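Local coordinates for protein putative methylthioribose-1-phosphate isomerase (Archaeoglobus fulgidus, PDB 1T5O) that probably catalyses the interconversion of 5-methylthioribose 1-phosphate and 5-methylthioribulose 1-phosphate in methionine biosynthesis, at residues 228-233 / 262-267; 234-239 / 270-275. One frame throughout, in Å; residues are numbered along the deposited sequence.

How the contacts relate
Contact 1 pairs two neighbouring parallel strands in the Rossmann-like core, and contact 2 lies where the same two chain paths meet again beyond the strand ends. Segment 228-233 runs straight into 234-239, while two residues separate 262-267 from 270-275. The centres of the contacts are about 14 Å apart. They touch through Ile236, whose CD1 is 3.9 Å from CB of Ala265 and 4.2 Å from CG1 of Val263. Asp234, the predicted proton donor, sits at the junction, and the side chain of Val231 comes about 4 Å from that of Asn243, a predicted substrate-binding residue.

Contact 1: residues 228-233 / 262-267; sequences KVIVGA and YVAAPK
Adjacent parallel strands of the Rossmann-like sheet meet here, 228-231 beside 261-264, joined by a crossover that includes helix 247-256. Their local axes approach to 4.7 Å, and their directions differ by 27°. Three nearly straight backbone bonds make the ladder: Tyr262 N to Val229 O, Val231 N to Tyr262 O, and Ala264 N to Val231 O, the last at 2.8 Å and almost in line with the carbonyl. Beyond Val231 direct pairing gives way to water 1, which accepts from Ala233 N and donates to Ala264 O; the oxygen of water 1 lies 2.8 Å from Ala264 O.

On one face of the sheet the Tyr262 ring swings back along the neighbouring strand, its CG beside its own backbone N (chi1 -61°). Lys228 CD meets the ring edge in plane, 3.9 Å from CE2, while NZ of that lysine goes on to salt bridges with Glu145 and Asp148. Ile230 CG1 also comes to the ring edge, and Ile230 CG2 lies near CB of Ala264.

Val231 and Val263 occupy the other face, their CG2 methyls 3.9 Å apart. Val231 also touches Asn243, a residue predicted to bind substrate, which probably places this end of the strand beside the active site. Past the ladder, Ala233 turns its methyl toward the partner segment, where CB lies 3.6 Å from CG1 of Val263 and 3.9 Å from CB of Ala265.

Contact 2: residues 234-239 / 270-275; sequences DRIVRD and FDWERT
NH1 of Arg238 is gripped by Trp272 O at 3.2 Å in a straight bond (172°) within the guanidinium plane, and by water 2, which accepts from NH1 and donates to Glu273 O; Glu273 O itself adds only a weak, bent bond. The arginine thereby clasps the type I turn from Asp271 to Arg274, and its backbone N adds a 3.0 Å bond to Arg274 O. Arg238 CG stands beside its own backbone N (chi1 -64°), which sets this methylene over the middle of the Trp272 five-membered ring, 3.6 Å from the centroid, in a CH-pi contact. The guanidinium itself is turned 73° from the indole, and CG2 of Thr275 lies over one of its faces, toward the rim.

At the start of the turn, Asp271 N donates to Ile236 O at 2.8 Å. Ile236 CD1 lies over one face of the Phe270 ring, 4.1 Å from the centroid, and CG2 meets the indole edge at CZ3 of Trp272. With an alanine in place of Trp272, a gap would probably open beside Arg238 CG and CD and Ile236 CG2, leaving NH1 to hold the arginine through the backbone oxygens.

Arg235 NH1 faces Asp271 OD2 at 3.4 Å, but the oxygen lies above the guanidinium plane and no N-H points at it. Strand 235-237 thus has its own directed bond at Ile236 O, Arg238 just past it binds the turn's carbonyls, and the Arg235-Asp271 polar ends probably attract by charge alone.

Contact 1: residues 228-233 / 262-267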
ATOM      1  N   LYS A 228     -12.085 -15.839   5.736  1.00 22.39           N
ATOM      2  CA  LYS A 228     -11.324 -16.553   4.726  1.00 23.84           C
ATOM      3  C   LYS A 228     -10.753 -15.565   3.741  1.00 21.84           C
ATOM      4  O   LYS A 228     -11.229 -14.441   3.620  1.00 21.77           O
ATOM      5  CB  LYS A 228     -12.213 -17.535   3.925  1.00 26.72           C
ATOM      6  CG  LYS A 228     -13.517 -18.013   4.585  1.00 28.74           C
ATOM      7  CD  LYS A 228     -13.546 -19.533   4.546  1.00 29.46           C
ATOM      8  CE  LYS A 228     -14.923 -20.104   4.749  1.00 31.83           C
ATOM      9  NZ  LYS A 228     -15.252 -20.247   6.139  1.00 32.00           N
ATOM     10  N   VAL A 229      -9.723 -16.007   3.035  1.00 21.20           N
ATOM     11  CA  VAL A 229      -9.110 -15.186   2.010  1.00 18.80           C
ATOM     12  C   VAL A 229      -9.317 -15.927   0.691  1.00 19.80           C
ATOM     13  O   VAL A 229      -9.144 -17.144   0.640  1.00 18.58           O
ATOM     14  CB  VAL A 229      -7.571 -15.044   2.216  1.00 20.15           C
ATOM     15  CG1 VAL A 229      -6.990 -14.211   1.087  1.00 19.74           C
ATOM     16  CG2 VAL A 229      -7.254 -14.389   3.572  1.00 18.04           C
ATOM     17  N   ILE A 230      -9.706 -15.214  -0.359  1.00 17.61           N
ATOM     18  CA  ILE A 230      -9.815 -15.848  -1.681  1.00 18.50           C
ATOM     19  C   ILE A 230      -9.202 -14.891  -2.702  1.00 18.56           C
ATOM     20  O   ILE A 230      -9.613 -13.734  -2.817  1.00 18.31           O
ATOM     21  CB  ILE A 230     -11.288 -16.167  -2.142  1.00 16.80           C
ATOM     22  CG1 ILE A 230     -12.039 -16.988  -1.085  1.00 21.07           C
ATOM     23  CG2 ILE A 230     -11.232 -17.009  -3.441  1.00 18.00           C
ATOM     24  CD1 ILE A 230     -13.518 -17.346  -1.500  1.00 21.58           C
ATOM     25  N   VAL A 231      -8.185 -15.368  -3.406  1.00 17.27           N
ATOM     26  CA  VAL A 231      -7.530 -14.553  -4.418  1.00 17.85           C
ATOM     27  C   VAL A 231      -7.507 -15.333  -5.727  1.00 17.58           C
ATOM     28  O   VAL A 231      -7.846 -16.525  -5.777  1.00 18.75           O
ATOM     29  CB  VAL A 231      -6.060 -14.196  -4.034  1.00 16.69           C
ATOM     30  CG1 VAL A 231      -6.050 -13.334  -2.763  1.00 15.44           C
ATOM     31  CG2 VAL A 231      -5.230 -15.471  -3.857  1.00 14.63           C
ATOM     32  N   GLY A 232      -7.143 -14.652  -6.803  1.00 18.90           N
ATOM     33  CA  GLY A 232      -7.057 -15.341  -8.078  1.00 18.94           C
ATOM     34  C   GLY A 232      -5.588 -15.698  -8.283  1.00 20.61           C
ATOM     35  O   GLY A 232      -4.792 -15.654  -7.328  1.00 18.90           O
ATOM     36  N   ALA A 233      -5.226 -16.040  -9.516  1.00 19.83           N
ATOM     37  CA  ALA A 233      -3.847 -16.398  -9.838  1.00 20.17           C
ATOM     38  C   ALA A 233      -3.503 -16.017 -11.264  1.00 21.88           C
ATOM     39  O   ALA A 233      -4.350 -16.062 -12.153  1.00 19.91           O
ATOM     40  CB  ALA A 233      -3.634 -17.878  -9.686  1.00 19.63           C
ATOM     41  N   TYR A 262      -7.497 -19.293  -0.014  1.00 17.70           N
ATOM     42  CA  TYR A 262      -7.854 -19.995  -1.241  1.00 18.42           C
ATOM     43  C   TYR A 262      -7.433 -19.255  -2.496  1.00 17.15           C
ATOM     44  O   TYR A 262      -7.445 -18.027  -2.533  1.00 16.54           O
ATOM     45  CB  TYR A 262      -9.381 -20.215  -1.282  1.00 17.43           C
ATOM     46  CG  TYR A 262      -9.886 -21.055  -0.141  1.00 19.93           C
ATOM     47  CD1 TYR A 262      -9.440 -22.371   0.029  1.00 16.61           C
ATOM     48  CD2 TYR A 262     -10.805 -20.528   0.788  1.00 20.47           C
ATOM     49  CE1 TYR A 262      -9.893 -23.134   1.080  1.00 18.66           C
ATOM     50  CE2 TYR A 262     -11.270 -21.296   1.866  1.00 19.10           C
ATOM     51  CZ  TYR A 262     -10.814 -22.590   2.001  1.00 19.68           C
ATOM     52  OH  TYR A 262     -11.276 -23.367   3.021  1.00 18.36           O
ATOM     53  N   VAL A 263      -7.050 -20.016  -3.516  1.00 15.30           N
ATOM     54  CA  VAL A 263      -6.691 -19.429  -4.799  1.00 17.96           C
ATOM     55  C   VAL A 263      -7.681 -20.009  -5.824  1.00 17.71           C
ATOM     56  O   VAL A 263      -7.786 -21.230  -5.996  1.00 18.58           O
ATOM     57  CB  VAL A 263      -5.240 -19.790  -5.236  1.00 16.89           C
ATOM     58  CG1 VAL A 263      -5.019 -19.261  -6.631  1.00 15.68           C
ATOM     59  CG2 VAL A 263      -4.207 -19.172  -4.263  1.00 14.15           C
ATOM     60  N   ALA A 264      -8.425 -19.138  -6.480  1.00 17.27           N
ATOM     61  CA  ALA A 264      -9.399 -19.593  -7.468  1.00 18.96           C
ATOM     62  C   ALA A 264      -8.787 -19.407  -8.857  1.00 18.12           C
ATOM     63  O   ALA A 264      -8.451 -18.286  -9.241  1.00 18.79           O
ATOM     64  CB  ALA A 264     -10.706 -18.763  -7.336  1.00 17.49           C
ATOM     65  N   ALA A 265      -8.628 -20.495  -9.608  1.00 18.68           N
ATOM     66  CA  ALA A 265      -8.065 -20.377 -10.968  1.00 19.61           C
ATOM     67  C   ALA A 265      -8.403 -21.588 -11.788  1.00 20.02           C
ATOM     68  O   ALA A 265      -8.366 -22.696 -11.281  1.00 20.06           O
ATOM     69  CB  ALA A 265      -6.549 -20.221 -10.923  1.00 18.09           C
ATOM     70  N   PRO A 266      -8.694 -21.392 -13.088  1.00 21.61           N
ATOM     71  CA  PRO A 266      -9.031 -22.517 -13.962  1.00 20.04           C
ATOM     72  C   PRO A 266      -7.808 -23.328 -14.343  1.00 19.53           C
ATOM     73  O   PRO A 266      -6.675 -22.890 -14.166  1.00 16.19           O
ATOM     74  CB  PRO A 266      -9.682 -21.844 -15.175  1.00 20.09           C
ATOM     75  CG  PRO A 266      -8.900 -20.588 -15.303  1.00 24.04           C
ATOM     76  CD  PRO A 266      -8.727 -20.117 -13.835  1.00 21.21           C
ATOM     77  N   LYS A 267      -8.058 -24.531 -14.856  1.00 19.65           N
ATOM     78  CA  LYS A 267      -6.994 -25.443 -15.264  1.00 21.61           C
ATOM     79  C   LYS A 267      -5.953 -24.760 -16.146  1.00 21.01           C
ATOM     80  O   LYS A 267      -4.745 -24.974 -15.984  1.00 21.36           O
ATOM     81  CB  LYS A 267      -7.599 -26.651 -16.017  1.00 21.29           C
ATOM     82  CG  LYS A 267      -6.563 -27.653 -16.565  1.00 23.91           C
ATOM     83  CD  LYS A 267      -7.265 -28.915 -17.121  1.00 21.14           C
ATOM     84  CE  LYS A 267      -6.265 -29.870 -17.741  1.00 22.80           C
ATOM     85  NZ  LYS A 267      -6.954 -31.124 -18.174  1.00 22.77           N
TER
HETATM   86  O   HOH W   1      -7.621 -16.607 -11.342  1.00 22.11           O

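Contact 2: residues 234-239 / 270-275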
ATOM      1  N   ASP A 234      -2.245 -15.666 -11.489  1.00 20.14           N
ATOM      2  CA  ASP A 234      -1.831 -15.356 -12.842  1.00 21.22           C
ATOM      3  C   ASP A 234      -1.179 -16.593 -13.421  1.00 21.21           C
ATOM      4  O   ASP A 234      -1.215 -16.821 -14.626  1.00 20.10           O
ATOM      5  CB  ASP A 234      -0.859 -14.200 -12.832  1.00 23.86           C
ATOM      6  CG  ASP A 234      -1.552 -12.896 -12.557  1.00 32.46           C
ATOM      7  OD1 ASP A 234      -2.413 -12.501 -13.389  1.00 37.45           O
ATOM      8  OD2 ASP A 234      -1.258 -12.274 -11.512  1.00 34.38           O
ATOM      9  N   ARG A 235      -0.592 -17.400 -12.546  1.00 18.22           N
ATOM     10  CA  ARG A 235       0.082 -18.603 -12.994  1.00 22.46           C
ATOM     11  C   ARG A 235       0.400 -19.500 -11.818  1.00 20.28           C
ATOM     12  O   ARG A 235       0.924 -19.037 -10.802  1.00 19.26           O
ATOM     13  CB  ARG A 235       1.380 -18.238 -13.697  1.00 20.27           C
ATOM     14  CG  ARG A 235       1.802 -19.309 -14.654  1.00 30.50           C
ATOM     15  CD  ARG A 235       3.194 -19.739 -14.395  1.00 33.27           C
ATOM     16  NE  ARG A 235       4.210 -18.788 -14.822  1.00 37.99           N
ATOM     17  CZ  ARG A 235       4.341 -18.291 -16.054  1.00 43.53           C
ATOM     18  NH1 ARG A 235       3.494 -18.623 -17.021  1.00 45.95           N
ATOM     19  NH2 ARG A 235       5.392 -17.523 -16.346  1.00 43.48           N
ATOM     20  N   ILE A 236       0.124 -20.789 -11.968  1.00 20.28           N
ATOM     21  CA  ILE A 236       0.388 -21.721 -10.886  1.00 16.70           C
ATOM     22  C   ILE A 236       1.382 -22.787 -11.326  1.00 19.00           C
ATOM     23  O   ILE A 236       1.116 -23.543 -12.262  1.00 17.54           O
ATOM     24  CB  ILE A 236      -0.916 -22.379 -10.408  1.00 17.49           C
ATOM     25  CG1 ILE A 236      -1.895 -21.269  -9.937  1.00 17.93           C
ATOM     26  CG2 ILE A 236      -0.590 -23.395  -9.269  1.00 18.27           C
ATOM     27  CD1 ILE A 236      -3.284 -21.721  -9.517  1.00 16.55           C
ATOM     28  N   VAL A 237       2.537 -22.820 -10.658  1.00 17.75           N
ATOM     29  CA  VAL A 237       3.586 -23.791 -10.964  1.00 18.90           C
ATOM     30  C   VAL A 237       3.629 -24.807  -9.823  1.00 20.44           C
ATOM     31  O   VAL A 237       2.887 -24.666  -8.846  1.00 17.43           O
ATOM     32  CB  VAL A 237       4.958 -23.092 -11.188  1.00 19.75           C
ATOM     33  CG1 VAL A 237       4.848 -22.157 -12.405  1.00 18.93           C
ATOM     34  CG2 VAL A 237       5.397 -22.317  -9.924  1.00 18.18           C
ATOM     35  N   ARG A 238       4.492 -25.816  -9.923  1.00 21.01           N
ATOM     36  CA  ARG A 238       4.497 -26.874  -8.927  1.00 22.44           C
ATOM     37  C   ARG A 238       4.763 -26.521  -7.491  1.00 22.63           C
ATOM     38  O   ARG A 238       4.353 -27.269  -6.604  1.00 23.71           O
ATOM     39  CB  ARG A 238       5.429 -28.016  -9.348  1.00 24.18           C
ATOM     40  CG  ARG A 238       4.957 -28.692 -10.621  1.00 27.66           C
ATOM     41  CD  ARG A 238       5.412 -30.136 -10.710  1.00 28.92           C
ATOM     42  NE  ARG A 238       6.833 -30.299 -10.471  1.00 29.37           N
ATOM     43  CZ  ARG A 238       7.789 -30.022 -11.350  1.00 30.09           C
ATOM     44  NH1 ARG A 238       7.485 -29.555 -12.557  1.00 33.38           N
ATOM     45  NH2 ARG A 238       9.055 -30.226 -11.021  1.00 29.53           N
ATOM     46  N   ASP A 239       5.451 -25.415  -7.244  1.00 22.07           N
ATOM     47  CA  ASP A 239       5.724 -25.016  -5.868  1.00 20.19           C
ATOM     48  C   ASP A 239       5.195 -23.638  -5.533  1.00 20.85           C
ATOM     49  O   ASP A 239       5.504 -23.101  -4.465  1.00 21.05           O
ATOM     50  CB  ASP A 239       7.228 -25.052  -5.596  1.00 22.93           C
ATOM     51  CG  ASP A 239       8.043 -24.231  -6.613  1.00 25.14           C
ATOM     52  OD1 ASP A 239       9.256 -24.084  -6.397  1.00 24.42           O
ATOM     53  OD2 ASP A 239       7.496 -23.742  -7.630  1.00 23.41           O
ATOM     54  N   PHE A 270      -2.721 -23.189 -14.742  1.00 17.92           N
ATOM     55  CA  PHE A 270      -1.656 -24.025 -14.226  1.00 19.08           C
ATOM     56  C   PHE A 270      -0.579 -24.184 -15.318  1.00 19.38           C
ATOM     57  O   PHE A 270      -0.903 -24.224 -16.493  1.00 20.51           O
ATOM     58  CB  PHE A 270      -2.186 -25.398 -13.821  1.00 16.75           C
ATOM     59  CG  PHE A 270      -3.050 -25.369 -12.579  1.00 20.40           C
ATOM     60  CD1 PHE A 270      -4.308 -24.736 -12.594  1.00 19.05           C
ATOM     61  CD2 PHE A 270      -2.602 -25.956 -11.404  1.00 18.82           C
ATOM     62  CE1 PHE A 270      -5.113 -24.696 -11.428  1.00 18.98           C
ATOM     63  CE2 PHE A 270      -3.395 -25.924 -10.246  1.00 20.66           C
ATOM     64  CZ  PHE A 270      -4.643 -25.302 -10.255  1.00 20.45           C
ATOM     65  N   ASP A 271       0.683 -24.243 -14.905  1.00 20.51           N
ATOM     66  CA  ASP A 271       1.847 -24.393 -15.810  1.00 20.69           C
ATOM     67  C   ASP A 271       2.658 -25.423 -15.013  1.00 21.18           C
ATOM     68  O   ASP A 271       3.748 -25.124 -14.524  1.00 17.48           O
ATOM     69  CB  ASP A 271       2.597 -23.050 -15.901  1.00 21.15           C
ATOM     70  CG  ASP A 271       3.629 -23.006 -17.037  1.00 25.36           C
ATOM     71  OD1 ASP A 271       3.851 -24.024 -17.744  1.00 24.37           O
ATOM     72  OD2 ASP A 271       4.222 -21.931 -17.225  1.00 26.54           O
ATOM     73  N   TRP A 272       2.120 -26.644 -14.930  1.00 20.30           N
ATOM     74  CA  TRP A 272       2.684 -27.699 -14.086  1.00 21.61           C
ATOM     75  C   TRP A 272       4.021 -28.318 -14.447  1.00 22.41           C
ATOM     76  O   TRP A 272       4.564 -29.092 -13.649  1.00 19.88           O
ATOM     77  CB  TRP A 272       1.636 -28.810 -13.877  1.00 22.98           C
ATOM     78  CG  TRP A 272       1.682 -29.447 -12.501  1.00 22.63           C
ATOM     79  CD1 TRP A 272       1.973 -30.744 -12.207  1.00 24.81           C
ATOM     80  CD2 TRP A 272       1.430 -28.797 -11.245  1.00 21.97           C
ATOM     81  NE1 TRP A 272       1.924 -30.945 -10.843  1.00 24.12           N
ATOM     82  CE2 TRP A 272       1.590 -29.765 -10.232  1.00 21.54           C
ATOM     83  CE3 TRP A 272       1.084 -27.487 -10.882  1.00 20.32           C
ATOM     84  CZ2 TRP A 272       1.421 -29.469  -8.869  1.00 20.63           C
ATOM     85  CZ3 TRP A 272       0.912 -27.187  -9.519  1.00 23.03           C
ATOM     86  CH2 TRP A 272       1.086 -28.189  -8.535  1.00 21.94           C
ATOM     87  N   GLU A 273       4.548 -28.003 -15.634  1.00 20.61           N
ATOM     88  CA  GLU A 273       5.864 -28.508 -16.006  1.00 21.93           C
ATOM     89  C   GLU A 273       6.948 -27.633 -15.335  1.00 21.47           C
ATOM     90  O   GLU A 273       8.105 -28.012 -15.235  1.00 20.92           O
ATOM     91  CB  GLU A 273       6.047 -28.441 -17.524  1.00 21.37           C
ATOM     92  CG  GLU A 273       5.133 -29.392 -18.302  1.00 25.40           C
ATOM     93  CD  GLU A 273       5.481 -30.861 -18.093  1.00 28.83           C
ATOM     94  OE1 GLU A 273       6.447 -31.168 -17.359  1.00 30.81           O
ATOM     95  OE2 GLU A 273       4.783 -31.718 -18.671  1.00 34.31           O
ATOM     96  N   ARG A 274       6.554 -26.458 -14.870  1.00 21.63           N
ATOM     97  CA  ARG A 274       7.513 -25.527 -14.281  1.00 21.24           C
ATOM     98  C   ARG A 274       7.492 -25.461 -12.753  1.00 22.19           C
ATOM     99  O   ARG A 274       6.567 -25.966 -12.100  1.00 20.39           O
ATOM    100  CB  ARG A 274       7.212 -24.119 -14.810  1.00 20.07           C
ATOM    101  CG  ARG A 274       7.044 -23.964 -16.351  1.00 22.02           C
ATOM    102  CD  ARG A 274       8.383 -23.743 -17.092  1.00 20.23           C
ATOM    103  NE  ARG A 274       9.121 -24.994 -17.266  1.00 18.50           N
ATOM    104  CZ  ARG A 274       8.797 -25.959 -18.123  1.00 18.67           C
ATOM    105  NH1 ARG A 274       7.733 -25.843 -18.913  1.00 18.97           N
ATOM    106  NH2 ARG A 274       9.562 -27.043 -18.210  1.00 20.15           N
ATOM    107  N   THR A 275       8.534 -24.825 -12.205  1.00 24.72           N
ATOM    108  CA  THR A 275       8.636 -24.530 -10.780  1.00 22.73           C
ATOM    109  C   THR A 275       8.941 -23.034 -10.730  1.00 21.20           C
ATOM    110  O   THR A 275       9.217 -22.405 -11.766  1.00 19.51           O
ATOM    111  CB  THR A 275       9.728 -25.322 -10.041  1.00 24.01           C
ATOM    112  OG1 THR A 275      10.994 -25.132 -10.678  1.00 25.38           O
ATOM    113  CG2 THR A 275       9.353 -26.788  -9.990  1.00 24.49           C
TER
HETATM  114  O   HOH W   2      10.191 -28.964 -13.571  1.00 32.64           O